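Local coordinates for N-acetylneuraminic acid (Sialic acid) synthetase (PDB 6NCS), which probably acts as a manganese-binding N-acylneuraminate-9-phosphate synthase of sialic acid biosynthesis, built on a TIM-barrel fold, at residues L34-G37 / L42-R45; F84-F89 / L113-E118; I13-I18 / G120-K125; V234-Q239 / P249-K254; C129-I134 / V147-G152. One frame throughout, in Å; residues are numbered along the deposited sequence. Where two conformers were deposited one is given.

Overall arrangement
From the N terminus, the hairpin at 13-18 meets 120-125 across about 100 residues, so interaction 3 closes a long loop. Interactions 1 and 2 both lie within it, interaction 1 folding the turn after strand 27-33 onto helix 40-52 and interaction 2 joining helices 86-98 and 110-118. Interaction 5 then ties the loop after strand 123-126 to strand 146-150. Interaction 4 comes last, binding the loop after strand 227-231 to helix 249-266. None cross. Side chains link interaction 1 to interactions 2 and 4. Interaction 3 touches interaction 2 (Leu124 with Leu113 and Leu116) and interaction 5, strands 123-126 and 146-150 being neighbours in the sheet. Interactions 4 and 5 lie on opposite sides of the chain's centre.

Interaction 1: L34-G37 / L42-R45; sequences LNHG and LALR
His36, Leu42 and Ala43 form the close side of this contact, where a turn following strand 27-33 rests against the first turns of helix 40-52. The CA atoms of His36 and Ala43 are 5.4 Å apart. CB of His36 stands 4.0 Å from the backbone N of Ala43, and the Ala43 methyl carbon CB lies 4.1 Å from His36 CG, approaching the imidazole obliquely. The CD2 branch of Leu42 comes closest of all, 3.7 Å from the carbonyl O of His36. No hydrogen bond joins the two segments; the direct contact is van der Waals only.

The turn is held from within. It is a type I beta turn closed by a bond of 2.9 Å from Gly37 N to Leu34 O, and Gly37 leaves it with positive phi. With chi1 at 50°, the His36 ring carbon CG sits between the backbone N and the carbonyl carbon, which brings the ring over Leu34 CA. Two outside partners fix the ring further: ND1 bonds to Gly38 N, and Phe84 stacks on it.

Away from this patch the contact thins out. The exposed Arg45 does not touch the turn and pairs instead with Glu49 of its own helix. Asn35, though buried, is barely covered by the helix segment; its OD1 bonds to Thr233 OG1 and its ND2 to Ile241 O, and its side chain lies about 7 Å from that of the manganese ligand His231. This is a beta-alpha loop at the C-terminal, active-site end of a TIM-barrel strand, folded back on the helix that follows it.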
# COMPACT_ATOMS: atom_id res chain seq x y z
N LEU A 34 -17.43 21.90 -7.65
CA LEU A 34 -18.62 22.68 -7.97
C LEU A 34 -19.77 22.41 -7.02
O LEU A 34 -20.89 22.86 -7.27
CB LEU A 34 -19.04 22.40 -9.41
CG LEU A 34 -17.98 22.76 -10.45
CD1 LEU A 34 -18.55 22.67 -11.85
CD2 LEU A 34 -17.44 24.15 -10.19
N ASN A 35 -19.52 21.67 -5.94
CA ASN A 35 -20.61 21.16 -5.10
C ASN A 35 -21.36 22.27 -4.38
O ASN A 35 -22.53 22.07 -4.00
CB ASN A 35 -20.05 20.13 -4.12
CG ASN A 35 -21.11 19.51 -3.25
OD1 ASN A 35 -21.29 19.91 -2.10
ND2 ASN A 35 -21.82 18.53 -3.78
N HIS A 36 -20.76 23.45 -4.22
CA HIS A 36 -21.46 24.58 -3.61
C HIS A 36 -22.53 25.17 -4.53
O HIS A 36 -23.37 25.96 -4.06
CB HIS A 36 -20.46 25.67 -3.25
CG HIS A 36 -19.53 26.01 -4.37
ND1 HIS A 36 -19.95 26.70 -5.49
CD2 HIS A 36 -18.23 25.70 -4.58
CE1 HIS A 36 -18.94 26.83 -6.33
NE2 HIS A 36 -17.88 26.24 -5.80
N GLY A 37 -22.51 24.84 -5.82
CA GLY A 37 -23.55 25.31 -6.71
C GLY A 37 -23.56 26.80 -6.97
O GLY A 37 -24.56 27.33 -7.47
N LEU A 42 -22.55 28.88 1.16
CA LEU A 42 -22.29 27.45 1.28
C LEU A 42 -20.81 27.15 1.10
O LEU A 42 -20.25 26.32 1.82
CB LEU A 42 -23.14 26.68 0.26
CG LEU A 42 -23.02 25.15 0.30
CD1 LEU A 42 -23.24 24.62 1.71
CD2 LEU A 42 -24.03 24.53 -0.67
N ALA A 43 -20.16 27.82 0.14
CA ALA A 43 -18.73 27.64 -0.04
C ALA A 43 -17.96 28.05 1.21
O ALA A 43 -16.99 27.39 1.59
CB ALA A 43 -18.25 28.43 -1.26
N LEU A 44 -18.37 29.15 1.85
CA LEU A 44 -17.73 29.57 3.10
C LEU A 44 -17.92 28.52 4.19
O LEU A 44 -16.98 28.22 4.94
CB LEU A 44 -18.27 30.93 3.54
CG LEU A 44 -17.88 32.11 2.66
CD1 LEU A 44 -18.70 33.35 3.00
CD2 LEU A 44 -16.40 32.40 2.79
N ARG A 45 -19.13 27.96 4.28
CA ARG A 45 -19.38 26.88 5.23
C ARG A 45 -18.51 25.67 4.94
O ARG A 45 -18.04 24.99 5.86
CB ARG A 45 -20.86 26.49 5.20
CG ARG A 45 -21.20 25.28 6.04
CD ARG A 45 -22.67 24.93 5.94
NE ARG A 45 -22.96 23.67 6.61
CZ ARG A 45 -24.05 22.95 6.41
NH1 ARG A 45 -24.98 23.37 5.55
NH2 ARG A 45 -24.22 21.81 7.07

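Interaction 2: F84-F89 / L113-E118; sequences FGKKEF and LNMLKE
The backbones come closest at Lys86 and Met115, whose CA atoms are 6.8 Å apart where the first turn of helix 86-98 faces the last turns of helix 110-118. Met115 does most of the bridging. Its CG leaves anti to the backbone N (chi1 174°), and bends at chi2 and chi3 then fold the thioether toward the other helix. The methyl CE of Met115 reaches 3.5 Å from Phe89 CD2, coming obliquely beside CD2 and CE2. The sulfur SD of Met115 stands 5.2 Å from the centroid of the Phe89 ring, 63° off the ring normal. This is a Met-aromatic contact made obliquely, with the two side chains crossing at about a right angle.

Lys86 meets the same methionine through its aliphatic part. The two side chains run past each other in opposite directions, Lys86 CB lying 3.9 Å from Met115 CG, while the extended lysine chain carries NZ out toward solvent.

The start of helix 86-98 is fixed locally. Gly85 occupies the N-cap position, and its N gives a bond of 2.8 Å to Glu88 OE1, on the anti side of that carboxylate and 31° out of its plane. Within the same segment, Phe84 CB lies over one face of the Phe89 ring.

Beneath this side-chain contact, Phe89 packs on Phe60, Ala62 and Phe103, and Leu116 on Ala62 and Ala105. The two helices thus lie side by side on the outside of strands 57-62 and 102-107, with Ile119 packed against Lys86 and Phe89.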
# COMPACT_ATOMS: atom_id res chain seq x y z
N PHE A 84 -17.55 31.05 -9.95
CA PHE A 84 -17.12 32.11 -9.05
C PHE A 84 -16.12 33.01 -9.77
O PHE A 84 -15.40 32.58 -10.67
CB PHE A 84 -16.46 31.56 -7.79
CG PHE A 84 -17.43 31.09 -6.75
CD1 PHE A 84 -18.67 31.70 -6.60
CD2 PHE A 84 -17.10 30.04 -5.90
CE1 PHE A 84 -19.57 31.26 -5.64
CE2 PHE A 84 -17.99 29.61 -4.93
CZ PHE A 84 -19.23 30.22 -4.81
N GLY A 85 -16.08 34.27 -9.36
CA GLY A 85 -15.11 35.19 -9.92
C GLY A 85 -14.15 35.72 -8.89
O GLY A 85 -14.17 35.28 -7.73
N LYS A 86 -13.32 36.68 -9.29
CA LYS A 86 -12.27 37.19 -8.41
C LYS A 86 -12.82 37.63 -7.05
O LYS A 86 -12.22 37.33 -6.01
CB LYS A 86 -11.55 38.35 -9.09
CG LYS A 86 -10.30 38.84 -8.37
CD LYS A 86 -9.63 39.97 -9.16
CE LYS A 86 -8.36 40.47 -8.49
NZ LYS A 86 -7.66 41.47 -9.35
N LYS A 87 -13.95 38.34 -7.04
CA LYS A 87 -14.49 38.85 -5.78
C LYS A 87 -14.84 37.72 -4.82
O LYS A 87 -14.60 37.82 -3.61
CB LYS A 87 -15.72 39.72 -6.04
N GLU A 88 -15.41 36.63 -5.34
CA GLU A 88 -15.76 35.50 -4.48
C GLU A 88 -14.51 34.75 -4.04
O GLU A 88 -14.39 34.35 -2.87
CB GLU A 88 -16.72 34.55 -5.19
CG GLU A 88 -18.11 35.12 -5.44
CD GLU A 88 -18.17 36.03 -6.64
OE1 GLU A 88 -17.28 35.96 -7.52
OE2 GLU A 88 -19.12 36.83 -6.72
N PHE A 89 -13.57 34.53 -4.96
CA PHE A 89 -12.36 33.80 -4.59
C PHE A 89 -11.55 34.55 -3.54
O PHE A 89 -10.91 33.93 -2.69
CB PHE A 89 -11.52 33.52 -5.84
CG PHE A 89 -12.08 32.42 -6.72
CD1 PHE A 89 -12.42 31.18 -6.18
CD2 PHE A 89 -12.26 32.62 -8.08
CE1 PHE A 89 -12.93 30.16 -6.99
CE2 PHE A 89 -12.77 31.61 -8.89
CZ PHE A 89 -13.10 30.38 -8.34
N LEU A 113 -6.29 31.40 -14.63
CA LEU A 113 -4.98 31.20 -14.01
C LEU A 113 -4.35 32.52 -13.60
O LEU A 113 -3.82 32.65 -12.50
CB LEU A 113 -4.06 30.43 -14.96
CG LEU A 113 -2.70 29.95 -14.45
CD1 LEU A 113 -2.25 28.72 -15.22
CD2 LEU A 113 -1.63 31.02 -14.57
N ASN A 114 -4.37 33.51 -14.51
CA ASN A 114 -3.80 34.81 -14.19
C ASN A 114 -4.51 35.43 -12.99
O ASN A 114 -3.86 36.05 -12.13
CB ASN A 114 -3.91 35.75 -15.40
CG ASN A 114 -2.98 35.35 -16.53
OD1 ASN A 114 -2.02 34.62 -16.32
ND2 ASN A 114 -3.27 35.84 -17.74
N MET A 115 -5.83 35.28 -12.92
CA MET A 115 -6.58 35.83 -11.79
C MET A 115 -6.16 35.17 -10.49
O MET A 115 -6.00 35.84 -9.47
CB MET A 115 -8.08 35.65 -12.03
CG MET A 115 -8.97 36.06 -10.86
SD MET A 115 -9.26 34.77 -9.64
CE MET A 115 -9.97 33.46 -10.65
N LEU A 116 -5.98 33.85 -10.51
CA LEU A 116 -5.58 33.15 -9.30
C LEU A 116 -4.21 33.60 -8.83
O LEU A 116 -3.99 33.81 -7.63
CB LEU A 116 -5.63 31.64 -9.53
CG LEU A 116 -7.02 31.02 -9.73
CD1 LEU A 116 -6.90 29.55 -10.11
CD2 LEU A 116 -7.89 31.17 -8.47
N LYS A 117 -3.26 33.78 -9.76
CA LYS A 117 -1.95 34.27 -9.35
C LYS A 117 -2.04 35.68 -8.79
O LYS A 117 -1.34 36.02 -7.83
CB LYS A 117 -0.98 34.23 -10.53
CG LYS A 117 0.42 34.69 -10.15
CD LYS A 117 1.41 34.51 -11.27
CE LYS A 117 2.81 34.86 -10.81
NZ LYS A 117 3.78 34.79 -11.93
N GLU A 118 -2.91 36.51 -9.38
CA GLU A 118 -3.02 37.90 -8.94
C GLU A 118 -3.57 38.00 -7.52
O GLU A 118 -3.16 38.88 -6.75
CB GLU A 118 -3.91 38.69 -9.90

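Interaction 3: I13-I18 / G120-K125; sequences ITLGNI and GVEILK. With ACT (acetate ion), chain E.
Leu15 and Glu122 cross at about a right angle, whereas Ile18 and Ile123 reach toward each other tip to tip, and these two pairs make the whole contact. In the first, the CD2 branch of Leu15 lies in the bend of the glutamate, 3.5 Å from Glu122 OE1 and 3.9 Å from Glu122 CB. The glutamate chain turns at chi2 (-62°), which folds its carboxylate back beside the leucine methyl group. Both residues are exposed.

The second pair is buried. CD1 of Ile18 and CD1 of Ile123 are 4.1 Å apart, each delta methyl at the end of an extended chain whose CG1 lies anti to the carbonyl carbon. Leu102 touches both isoleucines, and Ile146 packs on Ile123 and Leu15. No hydrogen bond crosses between the segments, and even their closest CA atoms, those of Leu15 and Glu122, are 8.5 Å apart.

A tight hairpin sets the direction of Leu15 and Ile18. They flank a type II' turn with Gly16 at positive phi, and are joined by a bond of 2.8 Å from Leu15 N to Ile18 O and a return bond from Ile18 N to Leu15 O. Beside it an acetate ion, probably from the crystallisation liquor, accepts a hydrogen bond of 3.0 Å from Thr14 N at its OXT.

Glu122 and Ile123 stand where strand 123-126 begins, following the Schellman motif at Gly120. The hairpin therefore covers the N-terminal ends of barrel strands, an arrangement consistent with the N-terminal hairpin that covers the N-terminal end of the TIM barrel in related synthases.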
# COMPACT_ATOMS: atom_id res chain seq x y z
N ILE A 13 8.67 19.48 -1.45
CA ILE A 13 8.31 20.83 -1.86
C ILE A 13 8.00 21.61 -0.59
O ILE A 13 7.01 21.33 0.10
CB ILE A 13 7.13 20.85 -2.83
CG1 ILE A 13 7.55 20.20 -4.15
CG2 ILE A 13 6.64 22.28 -3.03
CD1 ILE A 13 6.47 20.15 -5.17
N THR A 14 8.84 22.58 -0.29
CA THR A 14 8.70 23.40 0.91
C THR A 14 8.50 24.84 0.48
O THR A 14 9.37 25.42 -0.17
CB THR A 14 9.93 23.28 1.81
OG1 THR A 14 11.12 23.47 1.03
CG2 THR A 14 9.98 21.91 2.48
N LEU A 15 7.34 25.39 0.83
CA LEU A 15 7.06 26.81 0.61
C LEU A 15 6.48 27.34 1.92
O LEU A 15 5.27 27.25 2.15
CB LEU A 15 6.12 27.01 -0.57
CG LEU A 15 6.15 28.45 -1.10
CD1 LEU A 15 7.50 28.76 -1.72
CD2 LEU A 15 5.05 28.66 -2.09
N GLY A 16 7.35 27.88 2.77
CA GLY A 16 6.91 28.28 4.10
C GLY A 16 6.40 27.06 4.86
O GLY A 16 7.10 26.05 5.00
N ASN A 17 5.16 27.12 5.35
CA ASN A 17 4.64 25.97 6.08
C ASN A 17 4.12 24.88 5.15
O ASN A 17 3.80 23.78 5.64
CB ASN A 17 3.55 26.41 7.05
CG ASN A 17 2.33 26.92 6.34
OD1 ASN A 17 2.44 27.53 5.27
ND2 ASN A 17 1.15 26.69 6.92
N ILE A 18 4.01 25.14 3.85
CA ILE A 18 3.74 24.08 2.88
C ILE A 18 4.94 23.15 2.84
O ILE A 18 6.07 23.58 2.57
CB ILE A 18 3.44 24.67 1.49
CG1 ILE A 18 2.32 25.71 1.57
CG2 ILE A 18 3.06 23.57 0.51
CD1 ILE A 18 1.93 26.28 0.22
N GLY A 120 -2.98 35.94 -5.28
CA GLY A 120 -1.94 35.45 -4.40
C GLY A 120 -1.96 33.98 -4.06
O GLY A 120 -1.35 33.60 -3.05
N VAL A 121 -2.62 33.13 -4.85
CA VAL A 121 -2.52 31.70 -4.58
C VAL A 121 -1.08 31.26 -4.81
O VAL A 121 -0.35 31.82 -5.63
CB VAL A 121 -3.50 30.87 -5.44
CG1 VAL A 121 -4.91 31.45 -5.35
CG2 VAL A 121 -3.01 30.78 -6.89
N GLU A 122 -0.66 30.24 -4.05
CA GLU A 122 0.70 29.72 -4.16
C GLU A 122 0.76 28.36 -4.84
O GLU A 122 1.86 27.92 -5.18
CB GLU A 122 1.36 29.63 -2.78
CG GLU A 122 1.66 30.99 -2.13
CD GLU A 122 2.65 31.84 -2.94
OE1 GLU A 122 3.45 31.29 -3.72
OE2 GLU A 122 2.62 33.09 -2.78
N ILE A 123 -0.38 27.70 -5.03
CA ILE A 123 -0.48 26.39 -5.67
C ILE A 123 -1.56 26.45 -6.74
O ILE A 123 -2.63 27.03 -6.52
CB ILE A 123 -0.84 25.28 -4.66
CG1 ILE A 123 0.14 25.22 -3.51
CG2 ILE A 123 -0.87 23.91 -5.36
CD1 ILE A 123 -0.14 24.04 -2.58
N LEU A 124 -1.29 25.82 -7.88
CA LEU A 124 -2.28 25.62 -8.93
C LEU A 124 -2.54 24.13 -9.10
O LEU A 124 -1.61 23.32 -9.12
CB LEU A 124 -1.81 26.20 -10.27
CG LEU A 124 -1.48 27.69 -10.36
CD1 LEU A 124 -0.78 27.97 -11.67
CD2 LEU A 124 -2.76 28.51 -10.26
N LYS A 125 -3.81 23.75 -9.25
CA LYS A 125 -4.17 22.41 -9.67
C LYS A 125 -4.53 22.44 -11.15
O LYS A 125 -5.23 23.35 -11.59
CB LYS A 125 -5.36 21.88 -8.87
CG LYS A 125 -5.92 20.56 -9.37
CD LYS A 125 -5.00 19.42 -9.05
CE LYS A 125 -5.41 18.16 -9.81
NZ LYS A 125 -6.77 17.68 -9.41
C ACT E . 10.13 23.95 -3.59
O ACT E . 9.28 24.86 -3.85
OXT ACT E . 10.59 23.59 -2.46
CH3 ACT E . 10.68 23.17 -4.84

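Interaction 4: V234-Q239 / P249-K254; sequences VDRTLQ and PKELAK
A salt bridge between Arg236 and Glu251, with the Pro249 ring packed on the Val234 backbone beside it, fastens the loop after strand 227-231 to the first turn of helix 249-266. This is a beta-alpha loop at the C-terminal end of a barrel strand, the Arg236 side chain lying about 9 Å from that of the manganese ligand His231. The guanidinium meets the carboxylate end-on. Arg236 NH1 bonds to Glu251 OE1 at 2.9 Å, and Arg236 NH2 bonds to Glu251 OE2 at the same separation, 2.9 Å. Both bonds are nearly straight, the second at 176°, and each oxygen offers its syn lone pair. The two planes are only 15° apart. A bend at chi3 (-69°) turns the arginine head toward the helix, while the glutamate chain runs out extended to meet it.

Nearby, Pro249 CD lies 3.6 Å from the carbonyl O of Val234. The valine side chain touches more loosely, its CB 4.5 Å from Pro249 CG; it points away and packs on Leu42 and Met46 of helix 40-52.

The loop is itself braced. Asp235 OD1 accepts hydrogen bonds from both the backbone N and OG1 of Thr237, the former making an Asx turn.

Each member of the ion pair has a further partner: Arg236 NH1 bonds to Ser246 O, and Glu251 OE1 accepts a hydrogen bond from Glu248 N. The paired bonds restrict rotation of both groups and set the direction of the attachment, while about half of the buried surface comes from Val234 and Pro249.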
# COMPACT_ATOMS: atom_id res chain seq x y z
N VAL A 234 -20.53 19.42 2.21
CA VAL A 234 -20.97 19.47 3.61
C VAL A 234 -22.21 18.61 3.84
O VAL A 234 -22.52 18.31 5.00
CB VAL A 234 -21.26 20.89 4.12
CG1 VAL A 234 -19.97 21.72 4.12
CG2 VAL A 234 -22.38 21.54 3.34
N ASP A 235 -22.89 18.18 2.78
CA ASP A 235 -24.15 17.45 2.93
C ASP A 235 -24.56 16.82 1.60
O ASP A 235 -24.97 17.54 0.68
CB ASP A 235 -25.23 18.40 3.44
CG ASP A 235 -26.53 17.70 3.81
OD1 ASP A 235 -26.66 16.47 3.63
OD2 ASP A 235 -27.44 18.41 4.29
N ARG A 236 -24.44 15.49 1.47
CA ARG A 236 -24.86 14.85 0.23
C ARG A 236 -26.35 15.01 -0.03
O ARG A 236 -26.78 15.01 -1.19
CB ARG A 236 -24.50 13.35 0.25
CG ARG A 236 -23.04 13.06 -0.10
CD ARG A 236 -22.80 11.58 -0.37
NE ARG A 236 -22.94 10.78 0.84
CZ ARG A 236 -21.96 10.59 1.72
NH1 ARG A 236 -20.77 11.14 1.53
NH2 ARG A 236 -22.18 9.86 2.80
N THR A 237 -27.16 15.18 1.03
CA THR A 237 -28.60 15.28 0.82
C THR A 237 -28.99 16.52 0.03
O THR A 237 -30.11 16.57 -0.51
CB THR A 237 -29.36 15.27 2.15
OG1 THR A 237 -29.15 16.52 2.84
CG2 THR A 237 -28.89 14.13 3.03
N LEU A 238 -28.12 17.52 -0.05
CA LEU A 238 -28.39 18.67 -0.91
C LEU A 238 -28.33 18.30 -2.38
O LEU A 238 -28.83 19.06 -3.22
CB LEU A 238 -27.41 19.80 -0.61
CG LEU A 238 -27.39 20.33 0.82
CD1 LEU A 238 -26.25 21.32 1.05
CD2 LEU A 238 -28.72 20.96 1.15
N GLN A 239 -27.71 17.17 -2.73
CA GLN A 239 -27.62 16.70 -4.11
C GLN A 239 -26.93 17.72 -5.02
O GLN A 239 -27.32 17.90 -6.18
CB GLN A 239 -29.00 16.32 -4.65
CG GLN A 239 -29.71 15.30 -3.80
CD GLN A 239 -29.14 13.91 -3.95
OE1 GLN A 239 -29.39 13.23 -4.95
NE2 GLN A 239 -28.38 13.46 -2.96
N PRO A 249 -18.17 16.00 5.91
CA PRO A 249 -17.10 16.42 6.84
C PRO A 249 -16.62 15.34 7.80
O PRO A 249 -15.41 15.24 8.04
CB PRO A 249 -17.75 17.59 7.58
CG PRO A 249 -18.69 18.17 6.59
CD PRO A 249 -19.27 16.98 5.87
N LYS A 250 -17.53 14.55 8.39
CA LYS A 250 -17.07 13.50 9.30
C LYS A 250 -16.25 12.44 8.56
O LYS A 250 -15.31 11.88 9.13
CB LYS A 250 -18.27 12.86 10.01
N GLU A 251 -16.59 12.17 7.30
CA GLU A 251 -15.80 11.23 6.51
C GLU A 251 -14.45 11.82 6.12
O GLU A 251 -13.43 11.12 6.12
CB GLU A 251 -16.61 10.78 5.29
CG GLU A 251 -17.98 10.21 5.69
CD GLU A 251 -18.98 10.18 4.55
OE1 GLU A 251 -18.79 10.92 3.57
OE2 GLU A 251 -19.96 9.40 4.64
N LEU A 252 -14.42 13.11 5.79
CA LEU A 252 -13.15 13.79 5.55
C LEU A 252 -12.26 13.73 6.79
O LEU A 252 -11.04 13.52 6.69
CB LEU A 252 -13.39 15.24 5.13
CG LEU A 252 -12.18 16.12 4.80
CD1 LEU A 252 -11.36 15.56 3.67
CD2 LEU A 252 -12.64 17.55 4.48
N ALA A 253 -12.85 13.95 7.97
CA ALA A 253 -12.06 13.90 9.20
C ALA A 253 -11.51 12.50 9.43
O ALA A 253 -10.38 12.34 9.89
CB ALA A 253 -12.92 14.33 10.39
N LYS A 254 -12.31 11.47 9.12
CA LYS A 254 -11.81 10.10 9.22
C LYS A 254 -10.71 9.83 8.20
O LYS A 254 -9.75 9.11 8.51
CB LYS A 254 -12.98 9.12 9.05
CG LYS A 254 -12.63 7.67 9.25
CD LYS A 254 -12.24 7.43 10.70
CE LYS A 254 -12.92 6.19 11.25
NZ LYS A 254 -12.65 6.06 12.71

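Interaction 5: C129-I134 / V147-G152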
# COMPACT_ATOMS: atom_id res chain seq x y z
N CYS A 129 -8.42 16.38 -17.37
CA CYS A 129 -8.82 16.66 -18.75
C CYS A 129 -7.90 17.66 -19.44
O CYS A 129 -8.01 17.82 -20.66
CB CYS A 129 -10.25 17.18 -18.77
SG CYS A 129 -10.43 18.81 -17.98
N ASP A 130 -7.03 18.34 -18.70
CA ASP A 130 -6.13 19.33 -19.28
C ASP A 130 -4.69 18.84 -19.35
O ASP A 130 -3.77 19.64 -19.54
CB ASP A 130 -6.23 20.64 -18.50
CG ASP A 130 -7.48 21.40 -18.86
OD1 ASP A 130 -7.87 21.29 -20.04
OD2 ASP A 130 -8.07 22.07 -17.99
N ILE A 131 -4.48 17.53 -19.23
CA ILE A 131 -3.11 17.03 -19.31
C ILE A 131 -2.55 17.15 -20.72
O ILE A 131 -1.33 17.04 -20.90
CB ILE A 131 -3.06 15.58 -18.77
CG1 ILE A 131 -1.60 15.16 -18.53
CG2 ILE A 131 -3.78 14.63 -19.72
CD1 ILE A 131 -1.43 14.04 -17.55
N CYS A 132 -3.40 17.40 -21.71
CA CYS A 132 -2.96 17.69 -23.07
C CYS A 132 -3.27 19.12 -23.48
O CYS A 132 -3.23 19.44 -24.67
CB CYS A 132 -3.60 16.71 -24.06
SG CYS A 132 -3.22 14.99 -23.70
N ASN A 133 -3.59 19.98 -22.51
CA ASN A 133 -3.89 21.39 -22.77
C ASN A 133 -2.57 22.16 -22.70
O ASN A 133 -2.21 22.75 -21.68
CB ASN A 133 -4.91 21.89 -21.76
CG ASN A 133 -5.48 23.26 -22.10
OD1 ASN A 133 -4.85 24.07 -22.76
ND2 ASN A 133 -6.70 23.51 -21.63
N ILE A 134 -1.84 22.15 -23.82
CA ILE A 134 -0.46 22.64 -23.82
C ILE A 134 -0.40 24.11 -23.43
O ILE A 134 0.47 24.53 -22.64
CB ILE A 134 0.20 22.39 -25.19
CG1 ILE A 134 0.09 20.92 -25.57
CG2 ILE A 134 1.66 22.83 -25.16
CD1 ILE A 134 0.71 19.98 -24.56
N VAL A 147 2.66 23.47 -8.84
CA VAL A 147 1.66 22.92 -9.75
C VAL A 147 1.40 21.48 -9.36
O VAL A 147 2.33 20.68 -9.25
CB VAL A 147 2.10 22.99 -11.22
CG1 VAL A 147 1.02 22.37 -12.10
CG2 VAL A 147 2.38 24.43 -11.64
N ILE A 148 0.12 21.16 -9.15
CA ILE A 148 -0.33 19.79 -8.97
C ILE A 148 -1.09 19.41 -10.23
O ILE A 148 -2.07 20.06 -10.59
CB ILE A 148 -1.23 19.63 -7.74
CG1 ILE A 148 -0.52 20.12 -6.47
CG2 ILE A 148 -1.65 18.18 -7.62
CD1 ILE A 148 -1.41 20.08 -5.22
N LEU A 149 -0.62 18.36 -10.92
CA LEU A 149 -1.26 17.85 -12.13
C LEU A 149 -1.80 16.46 -11.86
O LEU A 149 -1.11 15.64 -11.26
CB LEU A 149 -0.25 17.79 -13.28
CG LEU A 149 -0.69 17.16 -14.60
CD1 LEU A 149 -1.76 18.02 -15.29
CD2 LEU A 149 0.52 16.95 -15.51
N SER A 150 -3.04 16.20 -12.25
CA SER A 150 -3.63 14.87 -12.22
C SER A 150 -3.54 14.24 -13.61
O SER A 150 -3.66 14.94 -14.62
CB SER A 150 -5.09 14.91 -11.77
OG SER A 150 -5.19 15.12 -10.38
N ARG A 151 -3.35 12.92 -13.66
CA ARG A 151 -3.10 12.24 -14.93
C ARG A 151 -4.23 11.31 -15.37
O ARG A 151 -3.99 10.40 -16.17
CB ARG A 151 -1.76 11.49 -14.92
CG ARG A 151 -1.45 10.53 -13.74
CD ARG A 151 -2.33 9.25 -13.75
NE ARG A 151 -2.36 8.56 -15.04
CZ ARG A 151 -2.21 7.25 -15.18
NH1 ARG A 151 -2.01 6.49 -14.12
NH2 ARG A 151 -2.26 6.69 -16.38
N GLY A 152 -5.45 11.52 -14.89
CA GLY A 152 -6.57 10.79 -15.45
C GLY A 152 -6.59 10.95 -16.96
O GLY A 152 -6.19 12.01 -17.45
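Ile131 packs between the loop after strand 123-126 and the end of strand 146-150, and it loses far more surface here than any other residue. A chi1 of -166° swings CG1 away from the backbone N and carries the delta methyl to the strand. CD1 of Ile131 stops 3.6 Å from Arg151 CA, and it is 3.8 Å from the carbonyl O of Ser150.

Leu149, the second most covered residue, crosses Ile131 at about a right angle. Its CD2 branch touches both CG1 and CD1 of the isoleucine, at 4.1 Å from Ile131 CD1. Gly152 comes third, its carbonyl O standing 4.2 Å from Ile131 CG2. Ala162 of helix 156-168 packs on both Ile131 and Leu149.

Ile131 belongs to a type I turn from Asp130 to Asn133, and Asn133 OD1 caps Leu136 N of helix 134-143. Asp130 OD1 pairs with Arg288 of the second subunit. Strand 146-150 ends here on the active-site side of the barrel, the Ser150 side chain about 6 Å from that of the manganese ligand His210.

No hydrogen bond joins the segments; the direct contact is therefore van der Waals packing. In the model, Ser150 O is buried without a hydrogen-bonding partner. Ile131 and Arg151 lie side by side, pointing the same way, with Ile131 CD1 3.7 Å from Arg151 CB. The polar end of Arg151 goes to Ala154 O and His177 ND1, which leaves its CB and CA to meet the isoleucine.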